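Local coordinates for putative uncharacterized protein (PDB 4HR1) that is of unknown function but folds as a helical bundle, a protein of a virus that infects the archaeon Pyrococcus abyssi, at residues Ile13-Thr18 against Lys110-Leu115; Ala21-Tyr26 against Glu90-Glu95. One frame throughout, in Å; residues are numbered along the deposited sequence.

Interaction 1: residues Ile13-Thr18 against Lys110-Leu115; sequences ISWLRT and KISDYL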
loop_
_atom_site.group_PDB
_atom_site.type_symbol
_atom_site.label_atom_id
_atom_site.label_comp_id
_atom_site.label_asym_id
_atom_site.label_seq_id
_atom_site.Cartn_x
_atom_site.Cartn_y
_atom_site.Cartn_z
ATOM N N ILE A 13 -1.379 3.109 6.210
ATOM C CA ILE A 13 -0.796 1.842 5.729
ATOM C C ILE A 13 0.096 2.152 4.500
ATOM O O ILE A 13 1.255 1.729 4.470
ATOM C CB ILE A 13 -1.876 0.725 5.460
ATOM C CG1 ILE A 13 -2.668 0.351 6.754
ATOM C CG2 ILE A 13 -1.227 -0.538 4.850
ATOM C CD1 ILE A 13 -4.162 -0.227 6.519
ATOM N N SER A 14 -0.430 2.940 3.528
ATOM C CA SER A 14 0.328 3.344 2.329
ATOM C C SER A 14 1.651 4.017 2.693
ATOM O O SER A 14 2.685 3.575 2.192
ATOM C CB SER A 14 -0.501 4.233 1.408
ATOM O OG SER A 14 -1.680 3.563 0.984
ATOM N N TRP A 15 1.638 5.015 3.626
ATOM C CA TRP A 15 2.862 5.687 4.087
ATOM C C TRP A 15 3.829 4.667 4.615
ATOM O O TRP A 15 5.004 4.675 4.234
ATOM C CB TRP A 15 2.574 6.708 5.219
ATOM C CG TRP A 15 3.703 7.671 5.458
ATOM C CD1 TRP A 15 3.848 8.904 4.888
ATOM C CD2 TRP A 15 4.892 7.446 6.234
ATOM N NE1 TRP A 15 5.020 9.487 5.310
ATOM C CE2 TRP A 15 5.686 8.613 6.132
ATOM C CE3 TRP A 15 5.337 6.399 7.073
ATOM C CZ2 TRP A 15 6.903 8.757 6.813
ATOM C CZ3 TRP A 15 6.559 6.532 7.716
ATOM C CH2 TRP A 15 7.337 7.691 7.570
ATOM N N LEU A 16 3.348 3.801 5.512
ATOM C CA LEU A 16 4.192 2.781 6.150
ATOM C C LEU A 16 4.790 1.780 5.149
ATOM O O LEU A 16 5.971 1.442 5.276
ATOM C CB LEU A 16 3.431 2.077 7.279
ATOM C CG LEU A 16 3.159 2.912 8.534
ATOM C CD1 LEU A 16 2.328 2.156 9.497
ATOM C CD2 LEU A 16 4.432 3.293 9.234
ATOM N N ARG A 17 4.009 1.375 4.112
ATOM C CA ARG A 17 4.499 0.456 3.072
ATOM C C ARG A 17 5.578 1.126 2.215
ATOM O O ARG A 17 6.661 0.549 2.030
ATOM C CB ARG A 17 3.355 -0.113 2.218
ATOM C CG ARG A 17 2.429 -1.036 3.012
ATOM C CD ARG A 17 1.977 -2.223 2.195
ATOM N NE ARG A 17 0.564 -2.551 2.415
ATOM C CZ ARG A 17 0.127 -3.468 3.274
ATOM N NH1 ARG A 17 0.986 -4.140 4.036
ATOM N NH2 ARG A 17 -1.170 -3.705 3.395
ATOM N N THR A 18 5.316 2.378 1.776
ATOM C CA THR A 18 6.234 3.203 0.986
ATOM C C THR A 18 7.527 3.459 1.773
ATOM O O THR A 18 8.617 3.436 1.183
ATOM C CB THR A 18 5.553 4.500 0.542
ATOM O OG1 THR A 18 4.197 4.256 0.123
ATOM C CG2 THR A 18 6.338 5.229 -0.545
ATOM N N LYS A 110 13.161 15.834 5.341
ATOM C CA LYS A 110 13.144 15.780 3.877
ATOM C C LYS A 110 12.607 14.421 3.376
ATOM O O LYS A 110 11.845 14.387 2.409
ATOM C CB LYS A 110 14.540 16.040 3.287
ATOM C CG LYS A 110 15.131 17.416 3.569
ATOM C CD LYS A 110 16.461 17.583 2.813
ATOM C CE LYS A 110 17.244 18.801 3.240
ATOM N NZ LYS A 110 18.494 18.948 2.447
ATOM N N ILE A 111 13.035 13.315 4.032
ATOM C CA ILE A 111 12.646 11.946 3.722
ATOM C C ILE A 111 11.144 11.852 3.894
ATOM O O ILE A 111 10.449 11.392 2.980
ATOM C CB ILE A 111 13.391 10.926 4.641
ATOM C CG1 ILE A 111 14.861 10.747 4.216
ATOM C CG2 ILE A 111 12.649 9.578 4.707
ATOM C CD1 ILE A 111 15.662 10.044 5.199
ATOM N N SER A 112 10.655 12.356 5.055
ATOM C CA SER A 112 9.246 12.391 5.433
ATOM C C SER A 112 8.394 13.170 4.399
ATOM O O SER A 112 7.349 12.672 3.970
ATOM C CB SER A 112 9.088 12.945 6.851
ATOM O OG SER A 112 7.825 12.625 7.413
ATOM N N ASP A 113 8.865 14.341 3.966
ATOM C CA ASP A 113 8.177 15.176 2.968
ATOM C C ASP A 113 8.110 14.451 1.607
ATOM O O ASP A 113 7.053 14.456 0.962
ATOM C CB ASP A 113 8.863 16.554 2.834
ATOM C CG ASP A 113 8.539 17.586 3.913
ATOM O OD1 ASP A 113 8.012 17.189 4.993
ATOM O OD2 ASP A 113 8.851 18.778 3.700
ATOM N N TYR A 114 9.225 13.792 1.206
ATOM C CA TYR A 114 9.299 12.980 -0.003
ATOM C C TYR A 114 8.284 11.820 0.080
ATOM O O TYR A 114 7.505 11.625 -0.847
ATOM C CB TYR A 114 10.730 12.453 -0.214
ATOM C CG TYR A 114 10.831 11.362 -1.257
ATOM C CD1 TYR A 114 10.639 11.643 -2.608
ATOM C CD2 TYR A 114 11.140 10.052 -0.897
ATOM C CE1 TYR A 114 10.721 10.641 -3.571
ATOM C CE2 TYR A 114 11.231 9.045 -1.851
ATOM C CZ TYR A 114 11.022 9.344 -3.191
ATOM O OH TYR A 114 11.083 8.346 -4.140
ATOM N N LEU A 115 8.243 11.109 1.216
ATOM C CA LEU A 115 7.309 9.993 1.420
ATOM C C LEU A 115 5.859 10.425 1.335
ATOM O O LEU A 115 5.069 9.770 0.660
ATOM C CB LEU A 115 7.610 9.210 2.717
ATOM C CG LEU A 115 8.934 8.420 2.722
ATOM C CD1 LEU A 115 9.205 7.820 4.087
ATOM C CD2 LEU A 115 8.952 7.341 1.654
#
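W15 lays one face of its indole under L115: the methyl CD1 of L115 stands 3.6 Å above the ring plane, off-centre on the side of the six-membered ring. Its nearest ring atom is W15 CZ2, at 3.7 Å from L115 CD1. A second touch is at NE1 of W15, 3.7 Å from L115 CB. The indole reaches this position because CG is anti to the backbone N (chi1 -164°), and the two side chains cross at about a right angle. A broad ring suits this place, since it can accept both the CB and a branch of the leucine. L115 turns its second methyl to T18, with CD2 lying 4.0 Å from T18 CG2 as the two side chains run past each other in opposite directions. The hydroxyl of T18 is engaged within its own helix, OG1 donating to S14 O at 2.7 Å. S14 O takes two donors, T18 N and T18 OG1, the hydroxyl arriving from above the carbonyl plane. S112 adds a smaller touch, its OG 4.0 Å from W15 CZ2. The axes of the two short segments approach to 10.9 Å, their N-to-C directions 122° apart. No hydrogen bond joins them, while K89 makes a cation-pi contact with the indole. The short final helix is thus held to helix 5-30 by apolar packing together with one directional bond, W15 NE1 to D116 OD1, that probably helps fix the indole's rotation.

Interaction 2: residues Ala21-Tyr26 against Glu90-Glu95; sequences AFLKGY and EQIIVE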
loop_
_atom_site.group_PDB
_atom_site.type_symbol
_atom_site.label_atom_id
_atom_site.label_comp_id
_atom_site.label_asym_id
_atom_site.label_seq_id
_atom_site.Cartn_x
_atom_site.Cartn_y
_atom_site.Cartn_z
ATOM N N ALA A 21 9.528 0.240 1.618
ATOM C CA ALA A 21 10.112 0.178 0.265
ATOM C C ALA A 21 11.363 1.058 0.218
ATOM O O ALA A 21 12.411 0.601 -0.252
ATOM C CB ALA A 21 9.099 0.658 -0.780
ATOM N N PHE A 22 11.264 2.293 0.786
ATOM C CA PHE A 22 12.347 3.278 0.869
ATOM C C PHE A 22 13.554 2.715 1.611
ATOM O O PHE A 22 14.664 2.767 1.075
ATOM C CB PHE A 22 11.838 4.565 1.538
ATOM C CG PHE A 22 12.801 5.728 1.551
ATOM C CD1 PHE A 22 13.741 5.865 2.565
ATOM C CD2 PHE A 22 12.728 6.720 0.583
ATOM C CE1 PHE A 22 14.613 6.954 2.591
ATOM C CE2 PHE A 22 13.588 7.818 0.623
ATOM C CZ PHE A 22 14.520 7.933 1.629
ATOM N N LEU A 23 13.332 2.154 2.830
ATOM C CA LEU A 23 14.371 1.549 3.680
ATOM C C LEU A 23 15.084 0.392 2.993
ATOM O O LEU A 23 16.312 0.309 3.069
ATOM C CB LEU A 23 13.760 1.040 4.984
ATOM C CG LEU A 23 13.859 1.947 6.168
ATOM C CD1 LEU A 23 12.604 1.855 6.991
ATOM C CD2 LEU A 23 15.083 1.617 7.005
ATOM N N LYS A 24 14.299 -0.515 2.353
ATOM C CA LYS A 24 14.757 -1.688 1.600
ATOM C C LYS A 24 15.754 -1.243 0.519
ATOM O O LYS A 24 16.879 -1.760 0.466
ATOM C CB LYS A 24 13.551 -2.391 0.951
ATOM C CG LYS A 24 13.507 -3.902 1.172
ATOM C CD LYS A 24 12.339 -4.320 2.061
ATOM C CE LYS A 24 11.279 -5.115 1.330
ATOM N NZ LYS A 24 10.317 -4.237 0.612
ATOM N N GLY A 25 15.347 -0.230 -0.258
ATOM C CA GLY A 25 16.128 0.383 -1.325
ATOM C C GLY A 25 17.404 1.043 -0.858
ATOM O O GLY A 25 18.452 0.870 -1.494
ATOM N N TYR A 26 17.334 1.787 0.268
ATOM C CA TYR A 26 18.502 2.444 0.863
ATOM C C TYR A 26 19.532 1.386 1.254
ATOM O O TYR A 26 20.728 1.581 1.030
ATOM C CB TYR A 26 18.103 3.300 2.093
ATOM C CG TYR A 26 19.282 3.758 2.926
ATOM C CD1 TYR A 26 20.122 4.774 2.484
ATOM C CD2 TYR A 26 19.590 3.138 4.134
ATOM C CE1 TYR A 26 21.211 5.199 3.246
ATOM C CE2 TYR A 26 20.690 3.539 4.895
ATOM C CZ TYR A 26 21.495 4.575 4.448
ATOM O OH TYR A 26 22.573 4.989 5.191
ATOM N N GLU A 90 6.850 5.398 14.205
ATOM C CA GLU A 90 7.898 5.770 15.153
ATOM C C GLU A 90 9.094 4.843 15.007
ATOM O O GLU A 90 10.220 5.316 14.867
ATOM C CB GLU A 90 7.328 5.723 16.590
ATOM C CG GLU A 90 8.063 6.560 17.624
ATOM C CD GLU A 90 9.138 5.878 18.450
ATOM O OE1 GLU A 90 9.601 6.503 19.430
ATOM O OE2 GLU A 90 9.521 4.729 18.130
ATOM N N GLN A 91 8.846 3.520 14.986
ATOM C CA GLN A 91 9.901 2.512 14.848
ATOM C C GLN A 91 10.568 2.550 13.464
ATOM O O GLN A 91 11.751 2.207 13.349
ATOM C CB GLN A 91 9.377 1.111 15.173
ATOM C CG GLN A 91 8.888 0.900 16.603
ATOM C CD GLN A 91 8.533 -0.551 16.835
ATOM O OE1 GLN A 91 9.302 -1.319 17.431
ATOM N NE2 GLN A 91 7.379 -0.977 16.335
ATOM N N ILE A 92 9.827 2.983 12.424
ATOM C CA ILE A 92 10.351 3.148 11.061
ATOM C C ILE A 92 11.402 4.290 11.044
ATOM O O ILE A 92 12.527 4.074 10.562
ATOM C CB ILE A 92 9.195 3.374 10.025
ATOM C CG1 ILE A 92 8.346 2.084 9.746
ATOM C CG2 ILE A 92 9.670 4.048 8.728
ATOM C CD1 ILE A 92 9.110 0.809 9.389
ATOM N N ILE A 93 11.014 5.496 11.572
ATOM C CA ILE A 93 11.837 6.708 11.627
ATOM C C ILE A 93 13.090 6.428 12.454
ATOM O O ILE A 93 14.209 6.737 12.025
ATOM C CB ILE A 93 11.009 7.932 12.121
ATOM C CG1 ILE A 93 9.826 8.222 11.170
ATOM C CG2 ILE A 93 11.895 9.175 12.291
ATOM C CD1 ILE A 93 8.632 8.865 11.786
ATOM N N VAL A 94 12.900 5.752 13.593
ATOM C CA VAL A 94 13.984 5.323 14.474
ATOM C C VAL A 94 14.961 4.406 13.712
ATOM O O VAL A 94 16.170 4.573 13.847
ATOM C CB VAL A 94 13.396 4.677 15.763
ATOM C CG1 VAL A 94 14.452 3.906 16.551
ATOM C CG2 VAL A 94 12.743 5.743 16.645
ATOM N N GLU A 95 14.433 3.467 12.897
ATOM C CA GLU A 95 15.232 2.549 12.083
ATOM C C GLU A 95 16.018 3.301 11.030
ATOM O O GLU A 95 17.223 3.059 10.898
ATOM C CB GLU A 95 14.370 1.434 11.449
ATOM C CG GLU A 95 15.152 0.398 10.642
ATOM C CD GLU A 95 16.138 -0.482 11.392
ATOM O OE1 GLU A 95 16.160 -0.434 12.644
ATOM O OE2 GLU A 95 16.878 -1.243 10.722
#
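I92 is the first residue of 90-95 to meet L23: its CG2 branch lies 4.1 Å from L23 CD1, the two side chains crossing at a slant. CG1 lies beside the backbone N (chi1 -72°), which leaves CG2 anti to that N as the branch that meets L23. A beta-branched residue suits the spot, because it offers a methyl close to the backbone while CG1 extends in another direction. One turn later E95 points its CB toward helix 5-30 and gives its aliphatic part to the same leucine, CG approaching L23 CD2 at 3.8 Å. The chain of E95 then bends at chi2 (65°), and its carboxylate forms a salt bridge from OE1 to R98 NH2. A glutamate can therefore fill a buried position, its methylene packing on leucine while its charge is answered by an arginine of its own helix. L23 serves both partners with its forked end, one methyl to each, and no hydrogen bond crosses between the segments. The contact joins helix 5-30 to helix 72-98 in the all-helical bundle. Helix 34-63 adjoins it through L43 against I92 and Q39 against E95, while L16, A19 and I20 of helix 5-30 also pack on I92.

In the fold
Helix 5-30 is common to both contacts: interaction 1 sets 13-18 against the short helix 109-119, and interaction 2 sets 21-26, further along, against helix 72-98. Their centres lie about 9 Å apart, and they touch directly. F22 of interaction 2 packs on interaction 1, its CE2 3.6 Å from Y114 CE2 and its CZ 3.8 Å from I111 CG1, while W15 CZ3 lies 4.1 Å from I92 CG2. The two contacts appear to form one continuous, largely apolar core, consistent with a four-helix, bromodomain-like bundle. F22 and Y114 also meet aromatic side chains of the partner chain, so this core extends to the interface between the two chains.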